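Side-chain contacts in restriction endonuclease (Mycobacterium sp., PDB 4F0Q), which cleaves DNA in a cytosine-methylation-dependent manner, forms a tetramer and carries a magnesium-binding endonuclease domain of the PD-(D/E)XK type: residues A[120-123]-A[128-131]; A[124-129]-A[200-205]; A[112-117]-A[133-138]; A[98-103]-A[421-426]. All blocks are in the same frame, centred on the assembly; numbering follows the deposited sequence.

Interaction 1: A[120-123]-A[128-131]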
# COMPACT_ATOMS: atom_id res chain seq x y z
N PRO A 120 -15.65 8.27 35.20
CA PRO A 120 -15.01 7.31 36.12
C PRO A 120 -15.92 6.88 37.26
O PRO A 120 -15.78 5.76 37.76
CB PRO A 120 -13.83 8.11 36.67
CG PRO A 120 -13.50 9.08 35.60
CD PRO A 120 -14.81 9.46 34.98
N SER A 121 -16.85 7.74 37.66
CA SER A 121 -17.74 7.45 38.77
C SER A 121 -19.04 6.77 38.32
O SER A 121 -19.88 6.41 39.14
CB SER A 121 -18.07 8.73 39.54
OG SER A 121 -18.71 9.68 38.71
N THR A 122 -19.19 6.60 37.01
CA THR A 122 -20.39 5.98 36.46
C THR A 122 -20.42 4.48 36.76
O THR A 122 -19.48 3.75 36.42
CB THR A 122 -20.50 6.20 34.94
OG1 THR A 122 -20.59 7.60 34.67
CG2 THR A 122 -21.74 5.51 34.39
N VAL A 123 -21.49 4.03 37.39
CA VAL A 123 -21.64 2.62 37.74
C VAL A 123 -22.51 1.87 36.74
O VAL A 123 -23.68 2.21 36.54
CB VAL A 123 -22.19 2.44 39.17
CG1 VAL A 123 -23.34 3.42 39.43
CG2 VAL A 123 -22.63 1.01 39.41
N GLU A 128 -25.03 3.85 30.16
CA GLU A 128 -26.01 4.13 31.20
C GLU A 128 -26.22 5.64 31.32
O GLU A 128 -27.27 6.10 31.74
CB GLU A 128 -25.54 3.57 32.55
CG GLU A 128 -26.62 3.56 33.62
CD GLU A 128 -26.06 3.70 35.02
OE1 GLU A 128 -24.95 4.25 35.16
OE2 GLU A 128 -26.73 3.25 35.97
N THR A 129 -25.19 6.40 30.93
CA THR A 129 -25.27 7.85 30.94
C THR A 129 -26.20 8.36 29.84
O THR A 129 -26.46 7.64 28.87
CB THR A 129 -23.88 8.49 30.78
OG1 THR A 129 -23.31 8.08 29.53
CG2 THR A 129 -22.96 8.07 31.91
N LYS A 130 -26.69 9.58 30.00
CA LYS A 130 -27.64 10.17 29.06
C LYS A 130 -27.04 10.29 27.65
O LYS A 130 -27.62 9.81 26.67
CB LYS A 130 -28.07 11.56 29.53
CG LYS A 130 -28.58 11.61 30.96
CD LYS A 130 -28.90 13.04 31.38
CE LYS A 130 -29.39 13.11 32.81
NZ LYS A 130 -29.73 14.51 33.22
N GLY A 131 -25.89 10.94 27.58
CA GLY A 131 -25.22 11.20 26.32
C GLY A 131 -24.96 9.96 25.49
O GLY A 131 -25.30 9.91 24.31

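Interaction 2: A[124-129]-A[200-205]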
# COMPACT_ATOMS: atom_id res chain seq x y z
N GLY A 124 -21.94 0.86 36.09
CA GLY A 124 -22.66 0.08 35.11
C GLY A 124 -22.04 0.16 33.73
O GLY A 124 -21.10 0.92 33.51
N LEU A 125 -22.57 -0.62 32.80
CA LEU A 125 -22.06 -0.66 31.44
C LEU A 125 -22.54 0.55 30.64
O LEU A 125 -23.62 1.08 30.89
CB LEU A 125 -22.50 -1.94 30.74
CG LEU A 125 -22.05 -3.26 31.38
CD1 LEU A 125 -22.48 -4.44 30.53
CD2 LEU A 125 -20.55 -3.26 31.60
N PRO A 126 -21.72 1.01 29.68
CA PRO A 126 -22.14 2.07 28.76
C PRO A 126 -23.17 1.55 27.76
O PRO A 126 -23.08 0.40 27.34
CB PRO A 126 -20.84 2.44 28.04
CG PRO A 126 -20.01 1.20 28.11
CD PRO A 126 -20.33 0.58 29.43
N GLY A 127 -24.14 2.39 27.40
CA GLY A 127 -24.21 3.75 27.89
C GLY A 127 -25.34 3.99 28.87
O GLY A 127 -26.46 4.31 28.48
N GLU A 128 -25.03 3.85 30.16
CA GLU A 128 -26.01 4.13 31.20
C GLU A 128 -26.22 5.64 31.32
O GLU A 128 -27.27 6.10 31.74
CB GLU A 128 -25.54 3.57 32.55
CG GLU A 128 -26.62 3.56 33.62
CD GLU A 128 -26.06 3.70 35.02
OE1 GLU A 128 -24.95 4.25 35.16
OE2 GLU A 128 -26.73 3.25 35.97
N THR A 129 -25.19 6.40 30.93
CA THR A 129 -25.27 7.85 30.94
C THR A 129 -26.20 8.36 29.84
O THR A 129 -26.46 7.64 28.87
CB THR A 129 -23.88 8.49 30.78
OG1 THR A 129 -23.31 8.08 29.53
CG2 THR A 129 -22.96 8.07 31.91
N SER A 200 -9.75 4.14 35.86
CA SER A 200 -10.01 3.67 34.51
C SER A 200 -11.49 3.36 34.34
O SER A 200 -12.16 2.96 35.29
CB SER A 200 -9.16 2.44 34.19
OG SER A 200 -7.78 2.75 34.27
N PHE A 201 -12.00 3.53 33.12
CA PHE A 201 -13.43 3.37 32.88
C PHE A 201 -13.76 3.12 31.41
O PHE A 201 -13.07 3.63 30.53
CB PHE A 201 -14.18 4.61 33.38
CG PHE A 201 -13.79 5.88 32.68
CD1 PHE A 201 -12.69 6.61 33.10
CD2 PHE A 201 -14.53 6.35 31.60
CE1 PHE A 201 -12.33 7.78 32.46
CE2 PHE A 201 -14.17 7.52 30.95
CZ PHE A 201 -13.07 8.24 31.38
N PRO A 202 -14.81 2.33 31.15
CA PRO A 202 -15.27 2.10 29.78
C PRO A 202 -15.90 3.36 29.20
O PRO A 202 -16.27 4.26 29.95
CB PRO A 202 -16.34 1.01 29.95
CG PRO A 202 -16.83 1.19 31.34
CD PRO A 202 -15.63 1.60 32.14
N ASN A 203 -16.03 3.41 27.88
CA ASN A 203 -16.58 4.57 27.19
C ASN A 203 -16.83 4.23 25.73
O ASN A 203 -16.40 3.18 25.23
CB ASN A 203 -15.62 5.76 27.30
CG ASN A 203 -16.30 7.08 26.99
OD1 ASN A 203 -17.52 7.21 27.08
ND2 ASN A 203 -15.51 8.07 26.60
N LEU A 204 -17.52 5.13 25.03
CA LEU A 204 -17.81 4.94 23.62
C LEU A 204 -16.97 5.89 22.76
O LEU A 204 -16.95 7.09 22.99
CB LEU A 204 -19.30 5.16 23.34
CG LEU A 204 -20.27 4.29 24.14
CD1 LEU A 204 -21.70 4.58 23.72
CD2 LEU A 204 -19.95 2.82 23.97
N SER A 205 -16.28 5.32 21.78
CA SER A 205 -15.49 6.10 20.84
C SER A 205 -16.16 6.08 19.47
O SER A 205 -16.48 5.02 18.95
CB SER A 205 -14.06 5.55 20.74
OG SER A 205 -13.27 6.33 19.87

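Interaction 3: A[112-117]-A[133-138]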
# COMPACT_ATOMS: atom_id res chain seq x y z
N VAL A 112 -14.30 13.33 12.44
CA VAL A 112 -14.17 13.74 13.83
C VAL A 112 -14.26 12.54 14.77
O VAL A 112 -15.24 11.81 14.76
CB VAL A 112 -15.25 14.77 14.23
CG1 VAL A 112 -15.17 15.08 15.72
CG2 VAL A 112 -15.11 16.05 13.41
N ARG A 113 -13.21 12.35 15.57
CA ARG A 113 -13.21 11.31 16.59
C ARG A 113 -13.78 11.88 17.88
O ARG A 113 -13.19 12.78 18.49
CB ARG A 113 -11.79 10.80 16.83
CG ARG A 113 -11.67 9.76 17.93
CD ARG A 113 -12.35 8.46 17.54
NE ARG A 113 -11.82 7.92 16.29
CZ ARG A 113 -10.73 7.17 16.20
NH1 ARG A 113 -10.03 6.87 17.29
NH2 ARG A 113 -10.32 6.72 15.02
N TYR A 114 -14.93 11.37 18.30
CA TYR A 114 -15.62 11.92 19.47
C TYR A 114 -15.87 10.88 20.55
O TYR A 114 -16.38 9.79 20.28
CB TYR A 114 -16.94 12.58 19.05
CG TYR A 114 -17.69 13.21 20.21
CD1 TYR A 114 -17.27 14.42 20.75
CD2 TYR A 114 -18.81 12.59 20.75
CE1 TYR A 114 -17.95 14.99 21.80
CE2 TYR A 114 -19.49 13.16 21.81
CZ TYR A 114 -19.06 14.37 22.33
OH TYR A 114 -19.73 14.94 23.38
N PHE A 115 -15.52 11.22 21.79
CA PHE A 115 -15.69 10.31 22.92
C PHE A 115 -16.94 10.64 23.72
O PHE A 115 -17.31 11.81 23.86
CB PHE A 115 -14.45 10.33 23.82
CG PHE A 115 -13.21 9.81 23.15
CD1 PHE A 115 -12.39 10.66 22.42
CD2 PHE A 115 -12.87 8.47 23.24
CE1 PHE A 115 -11.25 10.18 21.80
CE2 PHE A 115 -11.73 7.99 22.63
CZ PHE A 115 -10.92 8.84 21.91
N GLY A 116 -17.58 9.60 24.26
CA GLY A 116 -18.84 9.76 24.97
C GLY A 116 -18.75 10.47 26.31
O GLY A 116 -17.74 11.09 26.63
N ASP A 117 -19.82 10.38 27.09
CA ASP A 117 -19.91 11.10 28.36
C ASP A 117 -19.84 10.18 29.57
O ASP A 117 -20.22 10.57 30.67
CB ASP A 117 -21.19 11.94 28.41
CG ASP A 117 -22.44 11.08 28.55
OD1 ASP A 117 -22.46 9.97 27.98
OD2 ASP A 117 -23.39 11.53 29.22
N ARG A 133 -26.41 7.11 25.77
CA ARG A 133 -27.69 6.52 25.41
C ARG A 133 -28.24 7.20 24.15
O ARG A 133 -28.76 6.53 23.25
CB ARG A 133 -28.69 6.64 26.56
CG ARG A 133 -30.07 6.07 26.25
CD ARG A 133 -30.97 6.03 27.47
NE ARG A 133 -30.58 5.00 28.42
CZ ARG A 133 -29.90 5.22 29.54
NH1 ARG A 133 -29.53 6.46 29.86
NH2 ARG A 133 -29.59 4.22 30.35
N LEU A 134 -28.11 8.52 24.10
CA LEU A 134 -28.51 9.27 22.91
C LEU A 134 -27.67 8.88 21.70
O LEU A 134 -28.18 8.76 20.58
CB LEU A 134 -28.40 10.78 23.16
CG LEU A 134 -29.36 11.38 24.18
CD1 LEU A 134 -29.04 12.85 24.40
CD2 LEU A 134 -30.80 11.20 23.74
N LEU A 135 -26.37 8.67 21.93
CA LEU A 135 -25.45 8.30 20.86
C LEU A 135 -25.73 6.90 20.32
O LEU A 135 -25.56 6.65 19.13
CB LEU A 135 -24.00 8.42 21.33
CG LEU A 135 -23.47 9.82 21.63
CD1 LEU A 135 -21.99 9.77 21.96
CD2 LEU A 135 -23.74 10.77 20.47
N LEU A 136 -26.13 5.99 21.20
CA LEU A 136 -26.49 4.64 20.79
C LEU A 136 -27.82 4.63 20.04
O LEU A 136 -27.95 4.00 18.98
CB LEU A 136 -26.55 3.70 22.00
CG LEU A 136 -25.22 3.29 22.62
CD1 LEU A 136 -25.43 2.60 23.96
CD2 LEU A 136 -24.44 2.39 21.67
N GLU A 137 -28.80 5.34 20.60
CA GLU A 137 -30.11 5.47 19.97
C GLU A 137 -30.00 6.10 18.59
O GLU A 137 -30.78 5.79 17.69
CB GLU A 137 -31.06 6.27 20.86
CG GLU A 137 -31.54 5.52 22.09
CD GLU A 137 -32.39 6.38 23.01
OE1 GLU A 137 -32.32 7.62 22.89
OE2 GLU A 137 -33.12 5.82 23.85
N ALA A 138 -29.03 7.00 18.43
CA ALA A 138 -28.76 7.60 17.13
C ALA A 138 -28.03 6.62 16.23
O ALA A 138 -28.30 6.54 15.04
CB ALA A 138 -27.95 8.88 17.30

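Interaction 4: A[98-103]-A[421-426]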
# COMPACT_ATOMS: atom_id res chain seq x y z
N THR A 98 -4.12 17.31 28.08
CA THR A 98 -3.52 16.36 29.00
C THR A 98 -4.24 15.01 28.95
O THR A 98 -3.70 13.99 29.38
CB THR A 98 -3.53 16.89 30.45
OG1 THR A 98 -4.86 17.27 30.82
CG2 THR A 98 -2.60 18.09 30.58
N ASN A 99 -5.46 15.02 28.42
CA ASN A 99 -6.24 13.80 28.27
C ASN A 99 -6.01 13.16 26.90
O ASN A 99 -6.36 13.74 25.88
CB ASN A 99 -7.73 14.08 28.47
CG ASN A 99 -8.59 12.83 28.36
OD1 ASN A 99 -8.11 11.72 28.55
ND2 ASN A 99 -9.87 13.02 28.05
N PRO A 100 -5.42 11.96 26.89
CA PRO A 100 -5.10 11.23 25.65
C PRO A 100 -6.35 10.88 24.84
O PRO A 100 -6.24 10.60 23.65
CB PRO A 100 -4.43 9.95 26.16
CG PRO A 100 -3.93 10.29 27.52
CD PRO A 100 -4.94 11.24 28.08
N TRP A 101 -7.51 10.89 25.49
CA TRP A 101 -8.76 10.58 24.81
C TRP A 101 -9.61 11.83 24.60
O TRP A 101 -10.81 11.83 24.87
CB TRP A 101 -9.54 9.52 25.58
CG TRP A 101 -8.86 8.19 25.60
CD1 TRP A 101 -9.01 7.17 24.70
CD2 TRP A 101 -7.91 7.72 26.57
NE1 TRP A 101 -8.22 6.11 25.05
CE2 TRP A 101 -7.53 6.42 26.19
CE3 TRP A 101 -7.34 8.28 27.71
CZ2 TRP A 101 -6.61 5.67 26.91
CZ3 TRP A 101 -6.42 7.54 28.43
CH2 TRP A 101 -6.07 6.24 28.03
N HIS A 102 -8.97 12.90 24.13
CA HIS A 102 -9.68 14.12 23.80
C HIS A 102 -10.26 14.01 22.40
O HIS A 102 -9.82 13.18 21.60
CB HIS A 102 -8.73 15.32 23.87
CG HIS A 102 -7.60 15.25 22.88
ND1 HIS A 102 -6.41 14.62 23.16
CD2 HIS A 102 -7.49 15.74 21.62
CE1 HIS A 102 -5.61 14.72 22.11
NE2 HIS A 102 -6.24 15.39 21.17
N ASP A 103 -11.26 14.84 22.10
CA ASP A 103 -11.89 14.83 20.78
C ASP A 103 -10.91 15.27 19.71
O ASP A 103 -10.21 16.27 19.86
CB ASP A 103 -13.13 15.73 20.77
CG ASP A 103 -14.15 15.33 21.81
OD1 ASP A 103 -14.17 14.14 22.20
OD2 ASP A 103 -14.94 16.20 22.24
N MET A 421 -0.45 5.21 24.62
CA MET A 421 -0.00 3.84 24.88
C MET A 421 0.28 3.62 26.36
O MET A 421 -0.19 2.64 26.96
CB MET A 421 1.27 3.53 24.09
CG MET A 421 1.08 3.47 22.58
SD MET A 421 2.64 3.56 21.68
CE MET A 421 3.54 2.18 22.38
N VAL A 422 1.04 4.53 26.94
CA VAL A 422 1.43 4.44 28.34
C VAL A 422 0.23 4.55 29.28
O VAL A 422 0.11 3.78 30.23
CB VAL A 422 2.48 5.52 28.69
CG1 VAL A 422 2.62 5.69 30.18
CG2 VAL A 422 3.82 5.15 28.07
N GLN A 423 -0.67 5.49 28.99
CA GLN A 423 -1.86 5.66 29.81
C GLN A 423 -2.82 4.47 29.70
O GLN A 423 -3.50 4.13 30.66
CB GLN A 423 -2.59 6.96 29.44
CG GLN A 423 -1.91 8.21 29.97
CD GLN A 423 -2.00 8.33 31.48
OE1 GLN A 423 -2.92 7.80 32.11
NE2 GLN A 423 -1.03 9.01 32.08
N ALA A 424 -2.86 3.84 28.53
CA ALA A 424 -3.81 2.76 28.28
C ALA A 424 -3.26 1.37 28.59
O ALA A 424 -4.01 0.40 28.60
CB ALA A 424 -4.32 2.83 26.85
N ASN A 425 -1.95 1.28 28.83
CA ASN A 425 -1.34 -0.03 29.05
C ASN A 425 -0.53 -0.18 30.34
O ASN A 425 -0.49 -1.26 30.92
CB ASN A 425 -0.46 -0.42 27.85
CG ASN A 425 -1.26 -0.58 26.58
OD1 ASN A 425 -1.97 -1.56 26.40
ND2 ASN A 425 -1.15 0.40 25.69
N TYR A 426 0.10 0.90 30.78
CA TYR A 426 1.01 0.82 31.92
C TYR A 426 0.66 1.77 33.06
O TYR A 426 1.54 2.22 33.80
CB TYR A 426 2.45 1.07 31.45
CG TYR A 426 2.87 0.16 30.32
CD1 TYR A 426 3.03 -1.20 30.52
CD2 TYR A 426 3.09 0.67 29.05
CE1 TYR A 426 3.41 -2.04 29.49
CE2 TYR A 426 3.47 -0.16 28.01
CZ TYR A 426 3.63 -1.51 28.24
OH TYR A 426 4.01 -2.34 27.21

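Interaction 1: A[120-123]-A[128-131]
E128 turns its side chain back toward T122 and V123, across the short loop that separates them. Its CB starts in that direction, and with CG anti to the backbone N (chi1 -168°) and the chain extended beyond it, the carboxylate is carried out to the V123 carbonyl. E128 CD stands 3.2 Å from V123 O. At the tip the two oxygens approach this carbonyl unequally: E128 OE1 lies 2.8 Å from V123 O, while E128 OE2 stays 3.3 Å from it. No hydrogen bond is assigned to either approach. With the carboxylate charged, so close an approach of acceptors would be expected to be unfavourable, and it may raise the carboxylate's affinity for a proton. E128 OE1 also meets the methyl of T122, with CG2 at 3.5 Å, as the two side chains slide past each other in opposite directions.

T122 also meets T129, whose side chain crosses it at about a right angle. T129 CG2 fits against both branches, 3.7 Å from T122 OG1 and 3.8 Å from T122 CG2, a van der Waals touch that uses no polar bond. Each threonine hydroxyl is occupied elsewhere: T122 OG1 pairs with K119 N, and T129 OG1 with the D117 carboxylate. E128 O accepts from R133 NH1. T129 occupies the N-cap position of helix 130-142, while D117 accepts the helix amide of G131, and the whole is a surface loop folded back on the N-terminal end of that helix.

Interaction 2: A[124-129]-A[200-205]
Between P202 and L204, the two strand residues that pack on P126, the amide oxygen OD1 of N203 gathers three weak hydrogen bonds. One comes from the next backbone amide, L204 N, at 2.9 Å but bent to 143°; H118 N and N132 ND2 supply the others. N203 ND2 is given to Q192 OE1, so the buried amide has partners at both ends and its flip is settled. N203 leaves the strand with its CB directed away from loop 124-129, whereas the CB atoms of P202 and L204 are directed toward it.

There P126 fills the contact with its ring. P126 CD lies 4.0 Å from P202 CG, and P126 CG is 4.1 Å from P202 CB, the two pyrrolidines crossing at about a right angle. From the other flank P126 CB meets one leucine branch, L204 CD2, at 4.2 Å. All of this is apolar packing at ordinary van der Waals distance, with no hydrogen bond between the segments. The peptide joining P126 to G127 is cis, unusual where the second residue is not proline, and a weak E128 N to L125 O bond spans it just before helix 130-142.

P126 and L204 both also touch N132 of that helix, and L204 reaches L136. Strand 200-210 itself lies between strands 111-115 and 175-193, while R140 of the second subunit packs on P202.

Interaction 3: A[112-117]-A[133-138]
Y114 is the first residue of segment 112-117 to touch L135 of the helix. Its side chain runs from the strand toward the helix, CG anti to the backbone N (chi1 -178°), and presents the rim of the phenol ring. Y114 CE2 lies 4.2 Å from L135 CD1, and this methyl sits near the ring plane, so the leucine meets an edge of the aromatic and not its face. F115, next along the strand, turns away to the other side of the sheet, where its ring meets W101 at about 90°. G116 follows the last strand residue, and its CA lies 4.4 Å from the same L135 CD1; the backbone here still pairs with L204. D117 makes no touch with helix segment 133-138, but its OD1 accepts from N132 N in the first turn of that helix.

A single methyl of L135 thus serves both partners, and I68 of strand 67-69 touches Y114 and L135 alike. With no polar pair between the segments and just 88 Å² buried, the helix is held to the strand here by dispersion and exclusion of water, while the polar bonds from segment 112-117 to the start of the helix come from D117.

Interaction 4: A[98-103]-A[421-426]
Two torsions of W101 bring its indole to A424 and Q423: chi1 of -66° sets CG anti to the carbonyl carbon, and chi2 of -90° turns the ring so that its six-membered end leads. The rim carbon W101 CZ2 comes to 3.6 Å from A424 CB, with the alanine methyl in the ring plane at the edge. Beside it W101 CH2 lies 3.8 Å from Q423 CB, which approaches obliquely. Q423 CG lies 3.8 Å from P100 CG, and the bend at chi2 beyond it turns the amide aside, where R193 NH1 donates to Q423 OE1. The amide plane stands almost perpendicular to the indole, 88° apart.

On the loop side P100 CB rests 3.6 Å above one face of the W101 ring, offset toward the rim. Separately, N99 OD1 takes a weak bond from W101 N, which fixes the backbone of W101. H102 ND1 gives N99 O a 2.9 Å hydrogen bond in the imidazole plane, which ties H102 back to N99 within the loop. At the helix end N425 ND2 donates to M421 O, one turn back, at 2.7 Å, and N425 OD1 accepts from R253 N of the second subunit.

W101 also lies on V190 and Q192 of strand 175-193. Helix 411-425 follows strand 406-409, at the edge of the sheet that carries the magnesium site, and is backed by helices 297-314 and 430-440; the contact therefore joins the N-terminal domain to the endonuclease domain.

In the fold
From the N terminus, loop 98-103 comes first, and its partner, helix segment 421-426, comes last, so interaction 4 closes a loop of more than three hundred residues enclosing the others. Within it, segment 112-117, the end of strand 111-115 and the residues after it, meets helix segment 133-138 in interaction 3, and the tight loop of interaction 1 lies inside that span. Interaction 2 crosses interaction 3, running from between its segments to strand 200-205. Interaction 1 folds the loop on itself at the start of helix 130-142, while interactions 2 and 3 pack that loop and the helix on the N-terminal sheet, and interaction 4, touching interaction 3 through F115, extends this to the endonuclease domain.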